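Local coordinates for alpha-glucosidase ([Eubacterium] rectale, PDB 6PNR), which probably hydrolyses alpha-linked sulfoquinovosides as a family 31 glycoside hydrolase, here caught with an aza-sugar inhibitor in its pocket, at residues P138-D143 with G493-F498; G457-D462 with L469-C474. One frame throughout, in Å; residues are numbered along the deposited sequence.

Contact 1 of 2, residues P138-D143 with G493-F498. With 9VH ([(3~{S},4~{R},5~{R})-4,5-bis(oxidanyl)piperidin-3-yl]methanesulfonic acid), chain C; SO4 (sulfate ion), chain E.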
ATOM      1  N   PRO A 138       2.160  16.204  -4.336  1.00 23.56           N
ATOM      2  CA  PRO A 138       0.839  15.571  -4.433  1.00 26.90           C
ATOM      3  C   PRO A 138       0.843  14.228  -5.137  1.00 29.84           C
ATOM      4  O   PRO A 138      -0.200  13.561  -5.162  1.00 27.44           O
ATOM      5  CB  PRO A 138       0.034  16.603  -5.236  1.00 26.28           C
ATOM      6  CG  PRO A 138       1.076  17.178  -6.161  1.00 24.05           C
ATOM      7  CD  PRO A 138       2.322  17.292  -5.317  1.00 25.77           C
ATOM      8  N   GLY A 139       1.962  13.812  -5.711  1.00 25.15           N
ATOM      9  CA  GLY A 139       2.009  12.579  -6.474  1.00 24.15           C
ATOM     10  C   GLY A 139       1.972  12.837  -7.973  1.00 25.70           C
ATOM     11  O   GLY A 139       1.367  13.804  -8.455  1.00 25.71           O
ATOM     12  N   VAL A 140       2.642  11.971  -8.724  1.00 24.08           N
ATOM     13  CA  VAL A 140       2.574  11.961 -10.182  1.00 25.07           C
ATOM     14  C   VAL A 140       1.710  10.781 -10.595  1.00 27.53           C
ATOM     15  O   VAL A 140       2.086   9.621 -10.372  1.00 27.47           O
ATOM     16  CB  VAL A 140       3.964  11.861 -10.824  1.00 27.42           C
ATOM     17  CG1 VAL A 140       3.822  11.857 -12.337  1.00 21.62           C
ATOM     18  CG2 VAL A 140       4.857  13.011 -10.352  1.00 28.67           C
ATOM     19  N   GLY A 141       0.557  11.070 -11.205  1.00 23.88           N
ATOM     20  CA  GLY A 141      -0.349   9.998 -11.574  1.00 23.70           C
ATOM     21  C   GLY A 141      -1.445   9.805 -10.542  1.00 24.53           C
ATOM     22  O   GLY A 141      -2.635   9.896 -10.875  1.00 23.60           O
ATOM     23  N   ARG A 142      -1.052   9.512  -9.295  1.00 24.35           N
ATOM     24  CA  ARG A 142      -1.965   9.508  -8.146  1.00 25.37           C
ATOM     25  C   ARG A 142      -3.044   8.440  -8.280  1.00 33.24           C
ATOM     26  O   ARG A 142      -4.118   8.547  -7.673  1.00 26.62           O
ATOM     27  CB  ARG A 142      -2.608  10.888  -7.942  1.00 24.33           C
ATOM     28  CG  ARG A 142      -1.617  12.037  -7.821  1.00 24.29           C
ATOM     29  CD  ARG A 142      -2.328  13.419  -7.694  1.00 25.21           C
ATOM     30  NE  ARG A 142      -2.885  13.611  -6.353  1.00 27.71           N
ATOM     31  CZ  ARG A 142      -4.176  13.494  -6.073  1.00 24.69           C
ATOM     32  NH1 ARG A 142      -5.027  13.206  -7.043  1.00 26.29           N
ATOM     33  NH2 ARG A 142      -4.613  13.659  -4.836  1.00 27.78           N
ATOM     34  N   ASP A 143      -2.758   7.398  -9.066  1.00 30.22           N
ATOM     35  CA  ASP A 143      -3.742   6.362  -9.374  1.00 24.24           C
ATOM     36  C   ASP A 143      -2.977   5.060  -9.576  1.00 28.34           C
ATOM     37  O   ASP A 143      -2.342   4.868 -10.615  1.00 26.76           O
ATOM     38  CB  ASP A 143      -4.556   6.760 -10.605  1.00 25.30           C
ATOM     39  CG  ASP A 143      -5.554   5.681 -11.062  1.00 25.95           C
ATOM     40  OD1 ASP A 143      -5.485   4.511 -10.626  1.00 29.76           O
ATOM     41  OD2 ASP A 143      -6.403   6.011 -11.912  1.00 30.42           O
ATOM     42  N   GLY A 493      -0.988  21.600 -18.285  1.00 25.51           N
ATOM     43  CA  GLY A 493      -0.350  20.745 -17.301  1.00 21.98           C
ATOM     44  C   GLY A 493       1.143  21.002 -17.229  1.00 26.63           C
ATOM     45  O   GLY A 493       1.701  21.868 -17.915  1.00 26.24           O
ATOM     46  N   TYR A 494       1.804  20.214 -16.387  1.00 22.56           N
ATOM     47  CA  TYR A 494       3.224  20.410 -16.136  1.00 23.20           C
ATOM     48  C   TYR A 494       4.031  19.135 -16.365  1.00 25.82           C
ATOM     49  O   TYR A 494       4.991  19.160 -17.134  1.00 22.78           O
ATOM     50  CB  TYR A 494       3.472  20.919 -14.712  1.00 24.37           C
ATOM     51  CG  TYR A 494       4.959  21.034 -14.396  1.00 21.95           C
ATOM     52  CD1 TYR A 494       5.703  22.130 -14.838  1.00 25.55           C
ATOM     53  CD2 TYR A 494       5.617  20.044 -13.660  1.00 24.42           C
ATOM     54  CE1 TYR A 494       7.062  22.236 -14.556  1.00 26.50           C
ATOM     55  CE2 TYR A 494       6.972  20.146 -13.357  1.00 24.71           C
ATOM     56  CZ  TYR A 494       7.692  21.240 -13.824  1.00 24.39           C
ATOM     57  OH  TYR A 494       9.036  21.337 -13.550  1.00 25.15           O
ATOM     58  N   THR A 495       3.671  18.025 -15.716  1.00 22.30           N
ATOM     59  CA  THR A 495       4.604  16.907 -15.527  1.00 21.33           C
ATOM     60  C   THR A 495       4.604  15.970 -16.733  1.00 25.62           C
ATOM     61  O   THR A 495       3.588  15.334 -17.032  1.00 23.57           O
ATOM     62  CB  THR A 495       4.255  16.108 -14.272  1.00 23.85           C
ATOM     63  OG1 THR A 495       4.050  16.996 -13.160  1.00 24.42           O
ATOM     64  CG2 THR A 495       5.402  15.103 -13.943  1.00 22.32           C
ATOM     65  N   SER A 496       5.745  15.861 -17.403  1.00 24.71           N
ATOM     66  CA  SER A 496       5.942  14.892 -18.473  1.00 23.78           C
ATOM     67  C   SER A 496       7.008  13.903 -18.024  1.00 23.61           C
ATOM     68  O   SER A 496       8.160  14.291 -17.799  1.00 26.23           O
ATOM     69  CB  SER A 496       6.341  15.566 -19.786  1.00 25.29           C
ATOM     70  OG  SER A 496       6.665  14.595 -20.788  1.00 24.56           O
ATOM     71  N   LEU A 497       6.605  12.642 -17.872  1.00 22.63           N
ATOM     72  CA  LEU A 497       7.472  11.536 -17.497  1.00 24.10           C
ATOM     73  C   LEU A 497       6.914  10.252 -18.103  1.00 27.32           C
ATOM     74  O   LEU A 497       5.730  10.167 -18.423  1.00 27.19           O
ATOM     75  CB  LEU A 497       7.556  11.381 -15.970  1.00 26.51           C
ATOM     76  CG  LEU A 497       8.122  12.499 -15.101  1.00 27.15           C
ATOM     77  CD1 LEU A 497       7.942  12.149 -13.626  1.00 28.23           C
ATOM     78  CD2 LEU A 497       9.578  12.717 -15.411  1.00 28.39           C
ATOM     79  N   PHE A 498       7.780   9.247 -18.253  1.00 29.97           N
ATOM     80  CA  PHE A 498       7.365   7.861 -18.519  1.00 28.84           C
ATOM     81  C   PHE A 498       6.442   7.749 -19.739  1.00 28.72           C
ATOM     82  O   PHE A 498       5.370   7.139 -19.682  1.00 33.30           O
ATOM     83  CB  PHE A 498       6.702   7.266 -17.271  1.00 28.01           C
ATOM     84  CG  PHE A 498       7.551   7.375 -16.022  1.00 26.14           C
ATOM     85  CD1 PHE A 498       8.857   6.911 -16.012  1.00 26.76           C
ATOM     86  CD2 PHE A 498       7.046   7.956 -14.873  1.00 26.19           C
ATOM     87  CE1 PHE A 498       9.645   7.005 -14.880  1.00 28.22           C
ATOM     88  CE2 PHE A 498       7.834   8.069 -13.732  1.00 24.79           C
ATOM     89  CZ  PHE A 498       9.134   7.593 -13.734  1.00 29.02           C
TER
HETATM   90  O1  9VH C 701      11.972  22.862 -11.899  1.00 27.86           O
HETATM   91  S1  9VH C 701      11.921  23.774 -10.769  1.00 26.85           S
HETATM   92  O2  9VH C 701      11.711  23.042  -9.545  1.00 27.71           O
HETATM   93  O3  9VH C 701      13.063  24.655 -10.756  1.00 25.35           O
HETATM   94  C1  9VH C 701      10.489  24.773 -11.064  1.00 24.09           C
HETATM   95  C2  9VH C 701       9.158  24.009 -11.025  1.00 25.00           C
HETATM   96  C3  9VH C 701       8.834  23.701  -9.571  1.00 30.34           C
HETATM   97  N1  9VH C 701       7.480  23.240  -9.267  1.00 27.13           N
HETATM   98  C4  9VH C 701       6.454  24.105  -9.849  1.00 22.44           C
HETATM   99  C5  9VH C 701       6.667  24.230 -11.350  1.00 25.66           C
HETATM  100  O4  9VH C 701       5.644  25.072 -11.875  1.00 26.17           O
HETATM  101  C6  9VH C 701       8.032  24.840 -11.637  1.00 24.40           C
HETATM  102  O5  9VH C 701       8.233  24.973 -13.042  1.00 25.73           O
HETATM  103  S   SO4 E 703      11.384   8.706 -19.097  1.00 51.32           S
HETATM  104  O1  SO4 E 703      10.687   9.553 -18.130  1.00 39.14           O
HETATM  105  O2  SO4 E 703      12.208   7.751 -18.356  1.00 50.46           O
HETATM  106  O3  SO4 E 703      10.386   8.011 -19.912  1.00 44.90           O
HETATM  107  O4  SO4 E 703      12.218   9.510 -19.983  1.00 52.18           O

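Contact 2 of 2, residues G457-D462 with L469-C474. With 9VH ([(3~{S},4~{R},5~{R})-4,5-bis(oxidanyl)piperidin-3-yl]methanesulfonic acid), chain C.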
ATOM      1  N   GLY A 457      -0.949  23.623  -8.696  1.00 25.65           N
ATOM      2  CA  GLY A 457       0.249  22.808  -8.605  1.00 24.85           C
ATOM      3  C   GLY A 457       0.500  22.074  -9.911  1.00 27.41           C
ATOM      4  O   GLY A 457      -0.040  22.435 -10.964  1.00 26.50           O
ATOM      5  N   ASP A 458       1.323  21.027  -9.831  1.00 22.51           N
ATOM      6  CA  ASP A 458       1.720  20.250 -11.001  1.00 26.22           C
ATOM      7  C   ASP A 458       0.664  19.196 -11.328  1.00 27.37           C
ATOM      8  O   ASP A 458       0.439  18.279 -10.533  1.00 30.24           O
ATOM      9  CB  ASP A 458       3.044  19.524 -10.750  1.00 28.91           C
ATOM     10  CG  ASP A 458       4.205  20.451 -10.427  1.00 27.89           C
ATOM     11  OD1 ASP A 458       4.066  21.689 -10.528  1.00 31.86           O
ATOM     12  OD2 ASP A 458       5.283  19.899 -10.092  1.00 27.30           O
ATOM     13  N   GLN A 459       0.046  19.293 -12.501  1.00 24.97           N
ATOM     14  CA  GLN A 459      -0.698  18.174 -13.068  1.00 22.73           C
ATOM     15  C   GLN A 459       0.188  17.437 -14.068  1.00 25.65           C
ATOM     16  O   GLN A 459       1.116  18.013 -14.635  1.00 23.67           O
ATOM     17  CB  GLN A 459      -1.967  18.648 -13.784  1.00 23.32           C
ATOM     18  CG  GLN A 459      -3.140  18.873 -12.864  1.00 25.56           C
ATOM     19  CD  GLN A 459      -2.952  20.136 -12.060  1.00 26.04           C
ATOM     20  OE1 GLN A 459      -2.834  21.220 -12.627  1.00 26.57           O
ATOM     21  NE2 GLN A 459      -2.893  20.002 -10.734  1.00 28.24           N
ATOM     22  N   SER A 460      -0.113  16.157 -14.288  1.00 22.45           N
ATOM     23  CA  SER A 460       0.440  15.493 -15.458  1.00 24.37           C
ATOM     24  C   SER A 460      -0.151  16.112 -16.717  1.00 24.39           C
ATOM     25  O   SER A 460      -1.243  16.694 -16.705  1.00 25.81           O
ATOM     26  CB  SER A 460       0.156  13.990 -15.438  1.00 24.62           C
ATOM     27  OG  SER A 460       0.854  13.342 -14.379  1.00 23.46           O
ATOM     28  N   VAL A 461       0.589  15.991 -17.813  1.00 22.83           N
ATOM     29  CA  VAL A 461       0.140  16.532 -19.088  1.00 24.89           C
ATOM     30  C   VAL A 461      -0.822  15.549 -19.760  1.00 29.42           C
ATOM     31  O   VAL A 461      -0.573  15.088 -20.877  1.00 27.16           O
ATOM     32  CB  VAL A 461       1.344  16.868 -19.992  1.00 24.31           C
ATOM     33  CG1 VAL A 461       2.088  18.074 -19.441  1.00 24.03           C
ATOM     34  CG2 VAL A 461       2.320  15.657 -20.117  1.00 20.56           C
ATOM     35  N   ASP A 462      -1.965  15.267 -19.125  1.00 28.07           N
ATOM     36  CA  ASP A 462      -2.902  14.319 -19.713  1.00 22.58           C
ATOM     37  C   ASP A 462      -4.325  14.612 -19.244  1.00 30.36           C
ATOM     38  O   ASP A 462      -4.588  15.585 -18.525  1.00 25.06           O
ATOM     39  CB  ASP A 462      -2.490  12.866 -19.399  1.00 23.73           C
ATOM     40  CG  ASP A 462      -2.407  12.575 -17.911  1.00 29.39           C
ATOM     41  OD1 ASP A 462      -3.279  13.067 -17.153  1.00 27.25           O
ATOM     42  OD2 ASP A 462      -1.485  11.812 -17.500  1.00 30.63           O
ATOM     43  N   LEU A 469      -6.404  17.176 -16.384  1.00 26.47           N
ATOM     44  CA  LEU A 469      -7.200  18.394 -16.448  1.00 23.32           C
ATOM     45  C   LEU A 469      -8.334  18.380 -15.428  1.00 26.96           C
ATOM     46  O   LEU A 469      -8.572  19.375 -14.737  1.00 23.54           O
ATOM     47  CB  LEU A 469      -7.732  18.573 -17.881  1.00 23.80           C
ATOM     48  CG  LEU A 469      -8.414  19.868 -18.353  1.00 28.33           C
ATOM     49  CD1 LEU A 469      -8.325  19.955 -19.875  1.00 26.00           C
ATOM     50  CD2 LEU A 469      -9.879  19.971 -17.922  1.00 25.69           C
ATOM     51  N   ALA A 470      -9.014  17.245 -15.284  1.00 26.68           N
ATOM     52  CA  ALA A 470     -10.199  17.204 -14.433  1.00 26.71           C
ATOM     53  C   ALA A 470      -9.870  17.499 -12.969  1.00 27.11           C
ATOM     54  O   ALA A 470     -10.703  18.061 -12.253  1.00 25.98           O
ATOM     55  CB  ALA A 470     -10.880  15.843 -14.565  1.00 28.51           C
ATOM     56  N   SER A 471      -8.662  17.153 -12.512  1.00 23.95           N
ATOM     57  CA  SER A 471      -8.344  17.309 -11.094  1.00 22.34           C
ATOM     58  C   SER A 471      -8.211  18.776 -10.717  1.00 21.16           C
ATOM     59  O   SER A 471      -8.357  19.118  -9.538  1.00 25.28           O
ATOM     60  CB  SER A 471      -7.065  16.524 -10.732  1.00 23.43           C
ATOM     61  OG  SER A 471      -5.914  17.043 -11.388  1.00 26.59           O
ATOM     62  N   VAL A 472      -7.974  19.641 -11.703  1.00 20.45           N
ATOM     63  CA  VAL A 472      -7.970  21.083 -11.486  1.00 23.90           C
ATOM     64  C   VAL A 472      -9.330  21.561 -10.979  1.00 25.73           C
ATOM     65  O   VAL A 472      -9.416  22.442 -10.109  1.00 24.81           O
ATOM     66  CB  VAL A 472      -7.585  21.793 -12.794  1.00 29.13           C
ATOM     67  CG1 VAL A 472      -7.817  23.312 -12.664  1.00 26.63           C
ATOM     68  CG2 VAL A 472      -6.143  21.433 -13.198  1.00 27.18           C
ATOM     69  N   ILE A 473     -10.415  21.013 -11.530  1.00 23.42           N
ATOM     70  CA  ILE A 473     -11.746  21.478 -11.136  1.00 23.71           C
ATOM     71  C   ILE A 473     -12.030  21.095  -9.695  1.00 25.01           C
ATOM     72  O   ILE A 473     -12.556  21.896  -8.907  1.00 26.96           O
ATOM     73  CB  ILE A 473     -12.828  20.908 -12.069  1.00 26.96           C
ATOM     74  CG1 ILE A 473     -12.532  21.243 -13.518  1.00 23.66           C
ATOM     75  CG2 ILE A 473     -14.204  21.448 -11.658  1.00 28.72           C
ATOM     76  CD1 ILE A 473     -13.080  20.233 -14.462  1.00 30.35           C
ATOM     77  N   CYS A 474     -11.721  19.843  -9.345  1.00 25.42           N
ATOM     78  CA  CYS A 474     -11.864  19.382  -7.966  1.00 26.56           C
ATOM     79  C   CYS A 474     -11.055  20.255  -7.006  1.00 27.82           C
ATOM     80  O   CYS A 474     -11.542  20.642  -5.932  1.00 24.60           O
ATOM     81  CB  CYS A 474     -11.418  17.914  -7.890  1.00 26.09           C
ATOM     82  SG  CYS A 474     -11.862  17.075  -6.341  1.00 30.35           S
TER
HETATM   83  O1  9VH C 701      11.972  22.862 -11.899  1.00 27.86           O
HETATM   84  S1  9VH C 701      11.921  23.774 -10.769  1.00 26.85           S
HETATM   85  O2  9VH C 701      11.711  23.042  -9.545  1.00 27.71           O
HETATM   86  O3  9VH C 701      13.063  24.655 -10.756  1.00 25.35           O
HETATM   87  C1  9VH C 701      10.489  24.773 -11.064  1.00 24.09           C
HETATM   88  C2  9VH C 701       9.158  24.009 -11.025  1.00 25.00           C
HETATM   89  C3  9VH C 701       8.834  23.701  -9.571  1.00 30.34           C
HETATM   90  N1  9VH C 701       7.480  23.240  -9.267  1.00 27.13           N
HETATM   91  C4  9VH C 701       6.454  24.105  -9.849  1.00 22.44           C
HETATM   92  C5  9VH C 701       6.667  24.230 -11.350  1.00 25.66           C
HETATM   93  O4  9VH C 701       5.644  25.072 -11.875  1.00 26.17           O
HETATM   94  C6  9VH C 701       8.032  24.840 -11.637  1.00 24.40           C
HETATM   95  O5  9VH C 701       8.233  24.973 -13.042  1.00 25.73           O
HETATM   96  O   HOH W   1      -3.421  17.093 -10.073  1.00 28.07           O

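Contact 1 of 2, residues P138-D143 with G493-F498
V140 projects from the 138-143 loop against T495, and almost everything that is close here is methyl on methyl. V140 CG1 reaches T495 CG2 at 4.0 Å and continues to L497 CD1 at 4.3 Å, so one valine branch sits against two residues of 493-498 that point back at it. CG1 is placed there by lying anti to the backbone N (chi1 -180°). T495 turns its CG2 to the valine, while its OG1 makes a weak hydrogen bond to Q459 O in the neighbouring 457-462 loop. That apolar patch is the tight part, and it is small; V140 itself is partly exposed, so the patch lies at the edge of the core.

On the loose side is F498, also partly exposed, whose CD2 stays 5.7 Å from V140 CG1. Its backbone N donates a nearly straight bond of 2.9 Å to O1 of a sulfate (171°), an ion probably from the crystallisation liquor that R527 also holds.

Apart from the contact, each segment has business of its own. R142 NE bonds P138 O at 2.9 Å, coming in from above the carbonyl plane, and so joins two points of the loop. In 493-498, C5 of 9VH lies 3.8 Å above one face of the Y494 ring, offset toward its rim.

The loop follows strand 130-133 and leads into helix 147-156, against which V140 and F498 both pack; 493-498 runs between strand 490-491 and helix 504-514.

Contact 2 of 2, residues G457-D462 with L469-C474
L469 meets D462 first: its backbone N donates to D462 O at 3.2 Å, with a bent angle of 142° at the hydrogen. The bond ties the start of 469-474 to the end of the 457-462 loop, two pieces separated by six residues. The D462 carboxylate is held elsewhere, OD1 by T464 and OD2 by N500.

Two residues on, S471 faces Q459. Its OG lies 3.6 Å from Q459 CG, and chi1 of 65° sets that hydroxyl between the backbone N and the carbonyl carbon, where it also bonds G468 O. A water completes the link, donating to S471 OG at 2.8 Å and accepting from Q459 NE2 at 3.0 Å; NE2 bonds A456 O as well, so the amide nitrogen is gripped by two partners.

This is the loop-to-helix passage of a (beta/alpha)8 barrel, the catalytic fold of family 31. The loop bends through an inverse gamma turn centred on V461, and D458 belongs to the inhibitor pocket, its OD1 3.5 Å from 9VH C4. Q459, the next residue, turns toward the helix instead.

V472 packs against that glutamine, the two side chains crossing at about a right angle. Its CG2 touches Q459 OE1 at 3.4 Å and CD at 3.6 Å; the bend of the glutamine at chi2 (74°) brings its amide down to the valine methyl. W510 of helix 504-514 touches both side chains, and I473 packs on M513 of that same helix.

Overall arrangement
Contacts 1 and 2 lie with their centres about 9 Å apart. Along the chain both segments of contact 2 fall between the two segments of contact 1: 138-143 comes first, then 457-462 and 469-474, and 493-498 last. Q459 O is the meeting point, probably accepting hydrogen bonds from both T495 N (2.8 Å) and Y494 N (2.9 Å), while the Y494 ring packs on D458. Residues 457-462 and 493-498 thus run together beside the bound aza-sugar, each supplying a pocket residue. Helices 469-481 and 504-514 of the barrel domain back the 457-462 loop, on the side away from the aza-sugar, while helix 147-156 packs on contact 1, where 138-143 brings in a loop from the N-terminal part of the chain.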